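Local coordinates for fructuronate-tagaturonate epimerase UxaE from Cohnella laeviribosi in complex with 1 glycerol (Cohnella laeviribosi, PDB 6IL9), which interconverts D-fructuronate and D-tagaturonate, acting as a sugar-acid epimerase built on a zinc-containing TIM barrel, at residues Y135-I139 / D173-T177; R126-G132 / Y442-Q447; V108-R112 / A145-Y151; R23-E27 / H78-T82; G369-L373 / R435-H439. All blocks are in the same frame, centred on the assembly; numbering follows the deposited sequence.

Contact 1 (Y135-I139 / D173-T177)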
# COMPACT_ATOMS: atom_id res chain seq x y z
N TYR A 135 -10.05 2.41 8.74
CA TYR A 135 -9.65 1.12 8.17
C TYR A 135 -10.85 0.28 7.73
O TYR A 135 -10.73 -0.52 6.80
CB TYR A 135 -8.79 0.35 9.17
CG TYR A 135 -7.30 0.57 8.99
CD1 TYR A 135 -6.76 0.81 7.73
CD2 TYR A 135 -6.45 0.55 10.08
CE1 TYR A 135 -5.39 1.02 7.56
CE2 TYR A 135 -5.09 0.76 9.93
CZ TYR A 135 -4.56 0.99 8.68
OH TYR A 135 -3.20 1.20 8.55
N LYS A 136 -12.00 0.43 8.39
CA LYS A 136 -13.17 -0.31 7.94
C LYS A 136 -13.50 0.02 6.49
O LYS A 136 -13.79 -0.88 5.70
CB LYS A 136 -14.37 0.00 8.84
CG LYS A 136 -14.26 -0.62 10.20
CD LYS A 136 -15.41 -0.16 11.09
CE LYS A 136 -15.50 -1.03 12.33
NZ LYS A 136 -16.68 -0.65 13.18
N GLN A 137 -13.43 1.30 6.11
CA GLN A 137 -13.73 1.69 4.74
C GLN A 137 -12.71 1.13 3.76
O GLN A 137 -13.06 0.79 2.62
CB GLN A 137 -13.77 3.21 4.63
CG GLN A 137 -14.74 3.86 5.59
CD GLN A 137 -14.68 5.37 5.49
OE1 GLN A 137 -13.69 5.98 5.85
NE2 GLN A 137 -15.75 5.97 4.97
N VAL A 138 -11.44 1.03 4.17
CA VAL A 138 -10.42 0.52 3.26
C VAL A 138 -10.71 -0.95 2.92
O VAL A 138 -10.70 -1.34 1.74
CB VAL A 138 -9.02 0.71 3.87
CG1 VAL A 138 -7.94 0.14 2.96
CG2 VAL A 138 -8.76 2.21 4.10
N ILE A 139 -11.01 -1.77 3.93
CA ILE A 139 -11.36 -3.15 3.65
C ILE A 139 -12.71 -3.23 2.93
O ILE A 139 -12.87 -4.04 2.02
CB ILE A 139 -11.34 -4.00 4.94
CG1 ILE A 139 -9.91 -4.10 5.49
CG2 ILE A 139 -11.88 -5.41 4.66
CD1 ILE A 139 -9.77 -5.03 6.73
N ASP A 173 -7.89 -6.45 15.11
CA ASP A 173 -9.31 -6.55 15.44
C ASP A 173 -10.19 -6.39 14.21
O ASP A 173 -11.28 -6.96 14.14
CB ASP A 173 -9.69 -5.48 16.47
CG ASP A 173 -9.07 -5.73 17.82
OD1 ASP A 173 -8.76 -6.90 18.11
OD2 ASP A 173 -8.91 -4.76 18.59
N LEU A 174 -9.74 -5.61 13.23
CA LEU A 174 -10.52 -5.32 12.04
C LEU A 174 -10.30 -6.32 10.91
O LEU A 174 -10.90 -6.16 9.84
CB LEU A 174 -10.21 -3.89 11.57
CG LEU A 174 -10.75 -2.77 12.46
CD1 LEU A 174 -10.36 -1.40 11.92
CD2 LEU A 174 -12.26 -2.89 12.61
N GLY A 175 -9.47 -7.34 11.12
CA GLY A 175 -9.33 -8.40 10.14
C GLY A 175 -8.18 -8.24 9.17
O GLY A 175 -8.14 -8.96 8.17
N PHE A 176 -7.25 -7.33 9.43
CA PHE A 176 -6.11 -7.19 8.54
C PHE A 176 -5.25 -8.45 8.59
O PHE A 176 -5.12 -9.09 9.63
CB PHE A 176 -5.30 -5.95 8.89
CG PHE A 176 -5.93 -4.69 8.38
CD1 PHE A 176 -6.98 -4.11 9.07
CD2 PHE A 176 -5.53 -4.12 7.18
CE1 PHE A 176 -7.61 -2.96 8.60
CE2 PHE A 176 -6.13 -2.96 6.70
CZ PHE A 176 -7.18 -2.39 7.40
N THR A 177 -4.71 -8.81 7.43
CA THR A 177 -3.97 -10.06 7.28
C THR A 177 -2.49 -9.84 7.09
O THR A 177 -1.71 -10.80 7.17
CB THR A 177 -4.53 -10.86 6.09
OG1 THR A 177 -4.54 -10.02 4.91
CG2 THR A 177 -5.93 -11.31 6.39

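Contact 2 (R126-G132 / Y442-Q447)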
# COMPACT_ATOMS: atom_id res chain seq x y z
N ARG A 126 -1.08 7.68 8.53
CA ARG A 126 -1.05 9.05 8.03
C ARG A 126 -2.04 9.25 6.89
O ARG A 126 -2.72 10.28 6.83
CB ARG A 126 0.37 9.39 7.56
CG ARG A 126 0.46 10.70 6.79
CD ARG A 126 1.89 11.17 6.67
NE ARG A 126 2.46 11.41 7.99
CZ ARG A 126 3.71 11.12 8.32
NH1 ARG A 126 4.53 10.57 7.43
NH2 ARG A 126 4.15 11.37 9.55
N GLU A 127 -2.13 8.29 5.97
CA GLU A 127 -3.09 8.41 4.87
C GLU A 127 -4.52 8.47 5.38
O GLU A 127 -5.34 9.22 4.85
CB GLU A 127 -2.93 7.24 3.91
CG GLU A 127 -1.81 7.42 2.92
CD GLU A 127 -1.51 6.15 2.15
OE1 GLU A 127 -1.31 5.08 2.78
OE2 GLU A 127 -1.46 6.22 0.90
N LEU A 128 -4.85 7.66 6.39
CA LEU A 128 -6.18 7.75 6.99
C LEU A 128 -6.42 9.13 7.58
O LEU A 128 -7.50 9.71 7.40
CB LEU A 128 -6.35 6.68 8.07
CG LEU A 128 -6.28 5.22 7.63
CD1 LEU A 128 -6.39 4.32 8.85
CD2 LEU A 128 -7.37 4.92 6.60
N ALA A 129 -5.43 9.66 8.29
CA ALA A 129 -5.59 10.96 8.94
C ALA A 129 -5.73 12.09 7.92
O ALA A 129 -6.52 13.01 8.11
CB ALA A 129 -4.40 11.22 9.87
N LEU A 130 -4.97 12.02 6.82
CA LEU A 130 -5.01 13.08 5.82
C LEU A 130 -6.23 13.01 4.92
O LEU A 130 -6.59 14.01 4.30
CB LEU A 130 -3.74 13.04 4.95
CG LEU A 130 -2.41 13.40 5.63
CD1 LEU A 130 -1.28 13.51 4.62
CD2 LEU A 130 -2.56 14.69 6.42
N THR A 131 -6.87 11.84 4.82
CA THR A 131 -8.07 11.67 4.00
C THR A 131 -9.35 11.64 4.82
O THR A 131 -10.44 11.67 4.24
CB THR A 131 -8.00 10.38 3.16
OG1 THR A 131 -7.88 9.23 4.02
CG2 THR A 131 -6.82 10.40 2.18
N GLY A 132 -9.25 11.54 6.15
CA GLY A 132 -10.44 11.41 6.97
C GLY A 132 -11.15 10.09 6.85
O GLY A 132 -12.36 10.02 7.06
N TYR A 442 -2.41 15.24 -1.67
CA TYR A 442 -3.72 14.58 -1.73
C TYR A 442 -4.58 14.92 -0.52
O TYR A 442 -5.79 15.16 -0.66
CB TYR A 442 -3.55 13.06 -1.84
CG TYR A 442 -2.97 12.42 -0.59
CD1 TYR A 442 -1.62 12.51 -0.29
CD2 TYR A 442 -3.79 11.75 0.31
CE1 TYR A 442 -1.09 11.93 0.86
CE2 TYR A 442 -3.28 11.17 1.47
CZ TYR A 442 -1.93 11.27 1.74
OH TYR A 442 -1.43 10.69 2.88
N GLY A 443 -3.99 14.92 0.67
CA GLY A 443 -4.78 15.15 1.88
C GLY A 443 -5.27 16.58 1.95
O GLY A 443 -6.45 16.83 2.23
N LEU A 444 -4.39 17.55 1.68
CA LEU A 444 -4.78 18.95 1.65
C LEU A 444 -5.87 19.22 0.62
O LEU A 444 -6.74 20.07 0.83
CB LEU A 444 -3.57 19.83 1.32
CG LEU A 444 -2.41 19.87 2.28
CD1 LEU A 444 -1.23 20.50 1.56
CD2 LEU A 444 -2.80 20.67 3.51
N LEU A 445 -5.79 18.56 -0.54
CA LEU A 445 -6.78 18.78 -1.59
C LEU A 445 -8.11 18.14 -1.23
O LEU A 445 -9.18 18.76 -1.39
CB LEU A 445 -6.27 18.22 -2.92
CG LEU A 445 -5.14 19.02 -3.58
CD1 LEU A 445 -4.42 18.18 -4.64
CD2 LEU A 445 -5.70 20.29 -4.22
N LEU A 446 -8.07 16.90 -0.76
CA LEU A 446 -9.29 16.15 -0.46
C LEU A 446 -10.06 16.78 0.69
O LEU A 446 -11.29 16.78 0.70
CB LEU A 446 -8.93 14.70 -0.11
CG LEU A 446 -9.24 13.52 -1.05
CD1 LEU A 446 -9.83 13.92 -2.39
CD2 LEU A 446 -7.99 12.63 -1.21
N GLN A 447 -9.35 17.32 1.68
CA GLN A 447 -10.01 17.88 2.85
C GLN A 447 -10.26 19.38 2.73
O GLN A 447 -10.84 19.97 3.65
CB GLN A 447 -9.20 17.57 4.12
CG GLN A 447 -8.90 16.09 4.29
CD GLN A 447 -9.83 15.38 5.27
OE1 GLN A 447 -11.01 15.16 4.99
NE2 GLN A 447 -9.28 15.02 6.43

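Contact 3 (V108-R112 / A145-Y151)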
# COMPACT_ATOMS: atom_id res chain seq x y z
N VAL A 108 -8.29 -5.02 -9.40
CA VAL A 108 -8.63 -6.42 -9.62
C VAL A 108 -8.50 -6.79 -11.10
O VAL A 108 -7.95 -7.84 -11.45
CB VAL A 108 -10.05 -6.71 -9.10
CG1 VAL A 108 -10.47 -8.11 -9.51
CG2 VAL A 108 -10.09 -6.54 -7.58
N GLN A 109 -9.03 -5.94 -11.99
CA GLN A 109 -8.92 -6.19 -13.42
C GLN A 109 -7.47 -6.34 -13.86
O GLN A 109 -7.18 -7.09 -14.81
CB GLN A 109 -9.58 -5.06 -14.21
CG GLN A 109 -11.10 -4.99 -14.04
CD GLN A 109 -11.62 -3.60 -14.28
OE1 GLN A 109 -10.90 -2.75 -14.80
NE2 GLN A 109 -12.86 -3.35 -13.89
N THR A 110 -6.55 -5.64 -13.19
CA THR A 110 -5.15 -5.69 -13.56
C THR A 110 -4.48 -7.00 -13.14
O THR A 110 -3.70 -7.57 -13.90
CB THR A 110 -4.40 -4.50 -12.95
OG1 THR A 110 -5.05 -3.28 -13.36
CG2 THR A 110 -2.94 -4.49 -13.42
N VAL A 111 -4.78 -7.50 -11.94
CA VAL A 111 -4.12 -8.72 -11.50
C VAL A 111 -4.82 -9.98 -11.97
O VAL A 111 -4.24 -11.07 -11.89
CB VAL A 111 -3.97 -8.78 -9.96
CG1 VAL A 111 -3.08 -7.63 -9.47
CG2 VAL A 111 -5.33 -8.79 -9.26
N ARG A 112 -6.07 -9.88 -12.44
CA ARG A 112 -6.77 -11.03 -13.00
C ARG A 112 -5.93 -11.67 -14.10
O ARG A 112 -5.44 -10.99 -15.00
CB ARG A 112 -8.14 -10.59 -13.54
CG ARG A 112 -8.93 -11.67 -14.27
CD ARG A 112 -10.10 -11.04 -15.05
NE ARG A 112 -11.06 -10.39 -14.16
CZ ARG A 112 -11.68 -9.25 -14.41
NH1 ARG A 112 -11.46 -8.57 -15.54
NH2 ARG A 112 -12.54 -8.77 -13.52
N ALA A 145 -14.90 -4.65 -4.19
CA ALA A 145 -14.22 -4.74 -5.48
C ALA A 145 -14.12 -6.19 -5.96
O ALA A 145 -14.40 -6.48 -7.13
CB ALA A 145 -12.83 -4.12 -5.38
N VAL A 146 -13.71 -7.11 -5.08
CA VAL A 146 -13.58 -8.48 -5.56
C VAL A 146 -14.96 -9.08 -5.82
O VAL A 146 -15.11 -9.94 -6.69
CB VAL A 146 -12.76 -9.38 -4.61
CG1 VAL A 146 -11.34 -8.86 -4.49
CG2 VAL A 146 -13.43 -9.50 -3.24
N PHE A 147 -15.98 -8.63 -5.09
CA PHE A 147 -17.34 -9.08 -5.37
C PHE A 147 -17.81 -8.57 -6.73
O PHE A 147 -18.33 -9.33 -7.55
CB PHE A 147 -18.28 -8.62 -4.25
CG PHE A 147 -19.67 -9.20 -4.32
CD1 PHE A 147 -19.95 -10.45 -3.79
CD2 PHE A 147 -20.70 -8.47 -4.90
CE1 PHE A 147 -21.24 -10.98 -3.86
CE2 PHE A 147 -21.99 -9.00 -4.97
CZ PHE A 147 -22.25 -10.25 -4.44
N GLN A 148 -17.61 -7.27 -6.99
CA GLN A 148 -18.00 -6.68 -8.26
C GLN A 148 -17.37 -7.41 -9.44
O GLN A 148 -18.03 -7.63 -10.47
CB GLN A 148 -17.60 -5.21 -8.29
CG GLN A 148 -17.91 -4.52 -9.61
CD GLN A 148 -17.49 -3.07 -9.61
OE1 GLN A 148 -17.70 -2.36 -8.62
NE2 GLN A 148 -16.91 -2.63 -10.71
N GLU A 149 -16.10 -7.77 -9.32
CA GLU A 149 -15.35 -8.38 -10.40
C GLU A 149 -15.35 -9.90 -10.37
O GLU A 149 -14.72 -10.53 -11.23
CB GLU A 149 -13.90 -7.89 -10.37
CG GLU A 149 -13.75 -6.40 -10.57
CD GLU A 149 -14.15 -5.96 -11.97
OE1 GLU A 149 -13.98 -6.77 -12.92
OE2 GLU A 149 -14.64 -4.83 -12.11
N GLY A 150 -16.03 -10.50 -9.40
CA GLY A 150 -16.07 -11.95 -9.30
C GLY A 150 -14.69 -12.56 -9.18
O GLY A 150 -14.40 -13.58 -9.82
N TYR A 151 -13.82 -11.93 -8.40
CA TYR A 151 -12.43 -12.36 -8.24
C TYR A 151 -12.36 -13.17 -6.96
O TYR A 151 -12.39 -12.61 -5.86
CB TYR A 151 -11.50 -11.16 -8.20
CG TYR A 151 -10.04 -11.50 -8.04
CD1 TYR A 151 -9.25 -11.78 -9.16
CD2 TYR A 151 -9.43 -11.49 -6.79
CE1 TYR A 151 -7.90 -12.07 -9.03
CE2 TYR A 151 -8.07 -11.78 -6.65
CZ TYR A 151 -7.32 -12.07 -7.77
OH TYR A 151 -5.98 -12.36 -7.64
O HOH W 1 -4.28 -12.53 -9.52
O HOH W 2 -12.13 -11.37 -11.75

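Contact 4 (R23-E27 / H78-T82)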
# COMPACT_ATOMS: atom_id res chain seq x y z
N ARG A 23 -22.61 -11.27 -10.33
CA ARG A 23 -23.73 -12.13 -9.98
C ARG A 23 -23.25 -13.28 -9.11
O ARG A 23 -22.39 -14.06 -9.54
CB ARG A 23 -24.40 -12.66 -11.25
CG ARG A 23 -25.14 -11.58 -12.01
CD ARG A 23 -25.70 -12.14 -13.30
NE ARG A 23 -26.45 -11.13 -14.04
CZ ARG A 23 -25.97 -10.44 -15.07
NH1 ARG A 23 -24.72 -10.64 -15.48
NH2 ARG A 23 -26.73 -9.55 -15.68
N HIS A 24 -23.79 -13.37 -7.90
CA HIS A 24 -23.46 -14.44 -6.97
C HIS A 24 -24.74 -14.94 -6.32
O HIS A 24 -25.81 -14.36 -6.48
CB HIS A 24 -22.44 -13.96 -5.92
CG HIS A 24 -21.12 -13.60 -6.52
ND1 HIS A 24 -20.84 -12.33 -6.99
CD2 HIS A 24 -20.03 -14.35 -6.79
CE1 HIS A 24 -19.62 -12.31 -7.50
NE2 HIS A 24 -19.10 -13.52 -7.38
N GLU A 25 -24.61 -16.06 -5.60
CA GLU A 25 -25.78 -16.74 -5.05
C GLU A 25 -25.39 -17.42 -3.75
O GLU A 25 -24.34 -18.06 -3.67
CB GLU A 25 -26.32 -17.76 -6.05
CG GLU A 25 -27.38 -18.69 -5.50
CD GLU A 25 -28.36 -19.12 -6.58
OE1 GLU A 25 -29.53 -19.41 -6.24
OE2 GLU A 25 -27.95 -19.15 -7.76
N SER A 26 -26.24 -17.28 -2.73
CA SER A 26 -26.07 -17.97 -1.45
C SER A 26 -27.42 -18.54 -1.05
O SER A 26 -28.33 -17.79 -0.69
CB SER A 26 -25.52 -17.03 -0.37
OG SER A 26 -25.44 -17.69 0.88
N GLU A 27 -27.53 -19.87 -1.09
CA GLU A 27 -28.79 -20.58 -0.82
C GLU A 27 -29.81 -20.06 -1.83
O GLU A 27 -29.51 -20.04 -3.04
CB GLU A 27 -29.17 -20.42 0.65
CG GLU A 27 -28.26 -21.18 1.60
CD GLU A 27 -28.61 -20.93 3.06
OE1 GLU A 27 -28.76 -19.75 3.45
OE2 GLU A 27 -28.75 -21.92 3.82
N HIS A 78 -21.35 -14.79 3.97
CA HIS A 78 -21.88 -15.70 2.97
C HIS A 78 -20.92 -15.96 1.81
O HIS A 78 -21.12 -16.93 1.07
CB HIS A 78 -23.21 -15.16 2.42
CG HIS A 78 -24.28 -15.05 3.46
ND1 HIS A 78 -25.27 -16.00 3.61
CD2 HIS A 78 -24.52 -14.11 4.40
CE1 HIS A 78 -26.06 -15.65 4.61
NE2 HIS A 78 -25.63 -14.50 5.10
N PHE A 79 -19.90 -15.13 1.63
CA PHE A 79 -18.97 -15.26 0.51
C PHE A 79 -17.55 -15.12 1.05
O PHE A 79 -17.00 -14.01 1.13
CB PHE A 79 -19.27 -14.22 -0.56
CG PHE A 79 -20.66 -14.32 -1.12
CD1 PHE A 79 -20.98 -15.31 -2.03
CD2 PHE A 79 -21.65 -13.44 -0.70
CE1 PHE A 79 -22.26 -15.41 -2.55
CE2 PHE A 79 -22.94 -13.54 -1.21
CZ PHE A 79 -23.24 -14.53 -2.14
N PRO A 80 -16.93 -16.23 1.45
CA PRO A 80 -15.60 -16.15 2.06
C PRO A 80 -14.55 -15.48 1.18
O PRO A 80 -13.60 -14.90 1.72
CB PRO A 80 -15.26 -17.62 2.34
CG PRO A 80 -16.61 -18.26 2.54
CD PRO A 80 -17.51 -17.59 1.55
N PHE A 81 -14.68 -15.53 -0.15
CA PHE A 81 -13.66 -14.88 -0.98
C PHE A 81 -13.63 -13.37 -0.81
O PHE A 81 -12.66 -12.73 -1.23
CB PHE A 81 -13.85 -15.24 -2.46
CG PHE A 81 -15.00 -14.53 -3.13
CD1 PHE A 81 -14.79 -13.33 -3.81
CD2 PHE A 81 -16.27 -15.07 -3.09
CE1 PHE A 81 -15.84 -12.68 -4.42
CE2 PHE A 81 -17.34 -14.42 -3.70
CZ PHE A 81 -17.12 -13.22 -4.37
N THR A 82 -14.65 -12.77 -0.18
CA THR A 82 -14.65 -11.34 0.11
C THR A 82 -13.95 -10.98 1.42
O THR A 82 -13.90 -9.80 1.77
CB THR A 82 -16.09 -10.78 0.15
OG1 THR A 82 -16.82 -11.38 1.23
CG2 THR A 82 -16.81 -11.07 -1.16

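Contact 5 (G369-L373 / R435-H439)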
# COMPACT_ATOMS: atom_id res chain seq x y z
N GLY A 369 0.01 6.16 -3.81
CA GLY A 369 -0.24 7.48 -4.38
C GLY A 369 -0.32 7.50 -5.90
O GLY A 369 -0.98 8.37 -6.48
N THR A 370 0.36 6.57 -6.57
CA THR A 370 0.30 6.55 -8.03
C THR A 370 -1.12 6.29 -8.52
O THR A 370 -1.49 6.73 -9.61
CB THR A 370 1.26 5.50 -8.60
OG1 THR A 370 1.65 5.88 -9.93
CG2 THR A 370 0.62 4.10 -8.64
N ASN A 371 -1.93 5.61 -7.71
CA ASN A 371 -3.31 5.35 -8.08
C ASN A 371 -4.17 6.60 -7.93
O ASN A 371 -5.12 6.81 -8.69
CB ASN A 371 -3.82 4.18 -7.23
CG ASN A 371 -2.95 2.95 -7.40
OD1 ASN A 371 -2.77 2.47 -8.52
ND2 ASN A 371 -2.40 2.44 -6.31
N TRP A 372 -3.81 7.46 -6.96
CA TRP A 372 -4.40 8.79 -6.86
C TRP A 372 -3.96 9.67 -8.03
O TRP A 372 -4.76 10.42 -8.59
CB TRP A 372 -4.02 9.39 -5.50
CG TRP A 372 -3.73 10.86 -5.44
CD1 TRP A 372 -2.49 11.46 -5.39
CD2 TRP A 372 -4.69 11.92 -5.36
NE1 TRP A 372 -2.63 12.83 -5.32
CE2 TRP A 372 -3.97 13.13 -5.28
CE3 TRP A 372 -6.08 11.96 -5.34
CZ2 TRP A 372 -4.61 14.38 -5.20
CZ3 TRP A 372 -6.72 13.19 -5.25
CH2 TRP A 372 -5.97 14.39 -5.19
N LEU A 373 -2.69 9.58 -8.43
CA LEU A 373 -2.26 10.41 -9.55
C LEU A 373 -2.94 10.01 -10.85
O LEU A 373 -3.16 10.87 -11.72
CB LEU A 373 -0.73 10.36 -9.71
CG LEU A 373 0.10 11.08 -8.65
CD1 LEU A 373 1.59 10.99 -9.00
CD2 LEU A 373 -0.31 12.55 -8.49
N ARG A 435 4.20 15.79 -10.89
CA ARG A 435 3.71 14.56 -10.25
C ARG A 435 3.91 14.62 -8.74
O ARG A 435 3.01 14.28 -7.97
CB ARG A 435 4.40 13.33 -10.84
CG ARG A 435 3.80 12.88 -12.17
CD ARG A 435 4.48 11.63 -12.69
NE ARG A 435 4.21 10.44 -11.87
CZ ARG A 435 3.10 9.72 -11.95
NH1 ARG A 435 2.15 10.05 -12.81
NH2 ARG A 435 2.95 8.65 -11.16
N GLN A 436 5.10 15.04 -8.29
CA GLN A 436 5.33 15.10 -6.84
C GLN A 436 4.43 16.14 -6.18
O GLN A 436 3.95 15.93 -5.06
CB GLN A 436 6.79 15.40 -6.55
CG GLN A 436 7.70 14.25 -6.98
CD GLN A 436 9.05 14.34 -6.31
OE1 GLN A 436 9.68 15.39 -6.30
NE2 GLN A 436 9.50 13.23 -5.74
N LEU A 437 4.20 17.26 -6.87
CA LEU A 437 3.35 18.32 -6.34
C LEU A 437 1.96 17.78 -6.03
O LEU A 437 1.42 18.02 -4.95
CB LEU A 437 3.26 19.45 -7.36
CG LEU A 437 2.20 20.53 -7.13
CD1 LEU A 437 2.59 21.37 -5.92
CD2 LEU A 437 2.04 21.39 -8.39
N LEU A 438 1.38 17.04 -6.98
CA LEU A 438 0.03 16.50 -6.78
C LEU A 438 0.03 15.26 -5.90
O LEU A 438 -0.95 15.01 -5.19
CB LEU A 438 -0.61 16.20 -8.14
CG LEU A 438 -1.39 17.34 -8.84
CD1 LEU A 438 -2.63 17.71 -8.06
CD2 LEU A 438 -0.53 18.59 -9.07
N HIS A 439 1.12 14.48 -5.92
CA HIS A 439 1.17 13.22 -5.17
C HIS A 439 1.00 13.49 -3.68
O HIS A 439 0.18 12.87 -3.00
CB HIS A 439 2.50 12.51 -5.44
CG HIS A 439 2.59 11.10 -4.92
ND1 HIS A 439 2.45 10.77 -3.59
CD2 HIS A 439 2.85 9.93 -5.57
CE1 HIS A 439 2.61 9.47 -3.44
NE2 HIS A 439 2.86 8.93 -4.62
O HOH W 3 0.22 7.71 -11.94

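Contact 1 (Y135-I139 / D173-T177)
The hydroxyl of Y135, whose ring receives the edge of F176 on one face, is hydrogen-bonded at its far end to the backbone oxygen of Q123. With that end held, the ring makes an edge-to-face pair with F176: the planes stand 58° apart, and F176 CZ comes within 3.2 Å of Y135 CD1, a tight approach. F176 also has an aliphatic neighbour. I139 CD1 sits over a face of the phenyl ring, 3.7 Å from its centroid, in a CH-pi contact that suits the slender, unbranched end of this isoleucine arm. In the TIM barrel, residues 135-139 begin helix 135-149, while 173-177 lead from helix 165-173 into strand 178-182. The turn between them is a Schellman motif whose positive phi (95°) at G175 would press a side chain against the preceding carbonyl. L174, just before it, forks over the helix: CD1 rests 3.6 Å from Y135 CB, and CD2 lies 3.7 Å from K136 CE. The lysine chain, extended beyond CG, lends its methylenes to this apolar contact and carries its amine on toward solvent. I139 CD1 also reaches the backbone, 3.5 Å from L174 O.

Contact 2 (R126-G132 / Y442-Q447)
Y442 drives its phenol end between two side chains of helix 125-131, with OH 3.3 Å from E127 CG and equally 3.3 Å from L130 CD1. Both chains cross the tyrosine at about a right angle and meet the phenol with aliphatic carbons. T131 approaches differently, its CG2 methyl lying in the ring plane at the edge, 3.7 Å from Y442 CE2. Next to this, the backbones themselves close up: G443 CA is 3.2 Å from L130 O, and an alpha carbon bearing a side chain would collide with L130 CB. Glycine therefore permits the helix segments to pack at an axis distance of 8.7 Å and an angle of 24°, nearly parallel. Q447, bent at chi2, lays its CG 3.1 Å from L130 O. The next shell fixes these groups. Y442 has CG between its backbone N and carbonyl carbon (chi1 68°), which brings the phenol end in to helix 125-131; its OH is hydrogen-bonded to Y405 OH, and R99 makes a cation-pi contact with the ring. R99 also forms a salt bridge with E127 OE2, while E127 OE1 accepts from S124 N. At the other end of that glutamate, E127 O is gripped from opposite faces by T131 N and by T131 OG1, the latter at 2.7 Å, which turns the threonine methyl toward the tyrosine. Helix 125-131 directly follows strand 117-124, so the contact lies at the C-terminal mouth of the TIM barrel, where this fold carries its active site, and bound glycerol is close to E127.

Contact 3 (V108-R112 / A145-Y151)
E149 and V108 slide past each other in opposite directions, and the glutamate then bends at chi2 so that its carboxylate meets the helix of V108. This is lateral helix packing on the outside of the TIM barrel: helix 104-111 and helix 135-149 lie side by side over strand 117-124, where V108 and V146 both touch L120. The two carboxylate oxygens are approached quite differently. R112 NH2 comes to the anti lone pair of E149 OE1 as a salt bridge, with the oxygen in the guanidinium plane; the modelled 2.5 Å is unusually short and doubtful. Q109 NE2 donates to E149 OE2 at 2.9 Å from above the carboxylate, 57° out of its plane. The same amide has further partners, its OE1 with R477 and its NE2 with E473. Since R21 lies close to R112, the negative charge of E149 probably eases the meeting of two arginines. The remaining packing is apolar. V108 CG1, anti to the backbone N (chi1 172°), is directed at Y151 and sits 3.5 Å from its CB, while the other methyl, CG2, is 4.1 Å from V146 CG1. V111 crosses the tyrosine at about a right angle, CG2 4.0 Å from Y151 OH, and a water joins that hydroxyl to V111 O. A Schellman motif at G150, where positive phi suits glycine, turns the chain out of the helix and brings Y151 toward its partner. Another water links the guanidinium to the other segment, accepting from R112 NE and donating to the backbone oxygen E149 O, each at 2.8 Å.

Contact 4 (R23-E27 / H78-T82)
The imidazole of H24 has F81 CZ over one face, 3.6 Å from H24 NE2, and turns an edge toward the face of F79. With F79 the pair is T-shaped, centroids 5.8 Å apart and planes at 65°; with F81 the rings are oblique. At the edge of F79 lies E25 O, and over a face of F81 sits T82 CG2. The three rings form an aromatic cluster, joined by F147 of helix 135-149, that sets the outermost strand 17-26 of the five-stranded antiparallel sheet against the loop leading into the barrel. Strand alternation explains the choice of residues: H24 and S26 face the loop, while E25 points away. Were H24 replaced by alanine, F81 CZ and F147 would probably lose the imidazole they pack on, opening a gap beside F79. S26 supplies the polar end of the contact. With OG anti to the backbone N (chi1 176°), the hydroxyl is carried out to H78 ND1 and hydrogen-bonded in the imidazole plane at 3.2 Å, while H78 NE2 is taken by E53. The loop is tied to itself at F79 O, which accepts from T82 N and, in the carbonyl plane, from T82 OG1 at 2.6 Å.

Contact 5 (G369-L373 / R435-H439)
L373 lays its CD1 methyl over the centre of the R435 guanidinium, 3.4 Å above the plane, leaving the edges of that flat cation for polar partners. A bend at chi3 (68°) turns R435 flat against this methyl. The leucine's other methyl, CD2, packs 3.7 Å from L438 CB and 3.5 Å from H439 N; a branched leucine thus fills the angle between helices that cross nearly at right angles (104°). W372 makes the direct hydrogen bond of the contact: NE1 donates to L438 O at 2.8 Å, almost straight at 163°. The oxygen lies in the indole plane, although the N-H reaches it from above the carbonyl plane. A leucine in place of W372 has neither the indole N-H nor any ring, so L438 O would probably lose this donor and a gap would open against Y442 and L445. G369 is suited by its bareness, since H439 NE2 lies 3.4 Å from G369 CA and a beta carbon there would clash with the imidazole. A water accepts from R435 NH2 at 3.0 Å and donates to T370 O. R435 NH2 also forms a salt bridge with D347, and T370 OG1 is hydrogen-bonded to the same carboxylate. The phosphate of the phosphoserine at position 346, after strand 339-342, is hydrogen-bonded by H439 NE2 and by T370 N near the start of helix 369-382, a helix end that would probably favour an anion.

Overall arrangement
Along the chain contact 4 closes first, then contacts 3 and 1 interleave through helix 135-149, and contact 5 falls within the long span bridged by contact 2. Contacts 3 and 4 touch, their centres about 14 Å apart, so the antiparallel sheet is joined to the barrel flank through F147 and F81. Contact 1 lies on the first turns of the same helix and meets contact 2 where Y135 and V138 pack on L128. Contacts 2 and 5, about 13 Å apart between centres, share W372 packed on Y442 and L445, binding the late helices over the barrel mouth near bound glycerol. Contacts 4 and 5 lie farthest apart, at about 35 Å between centres.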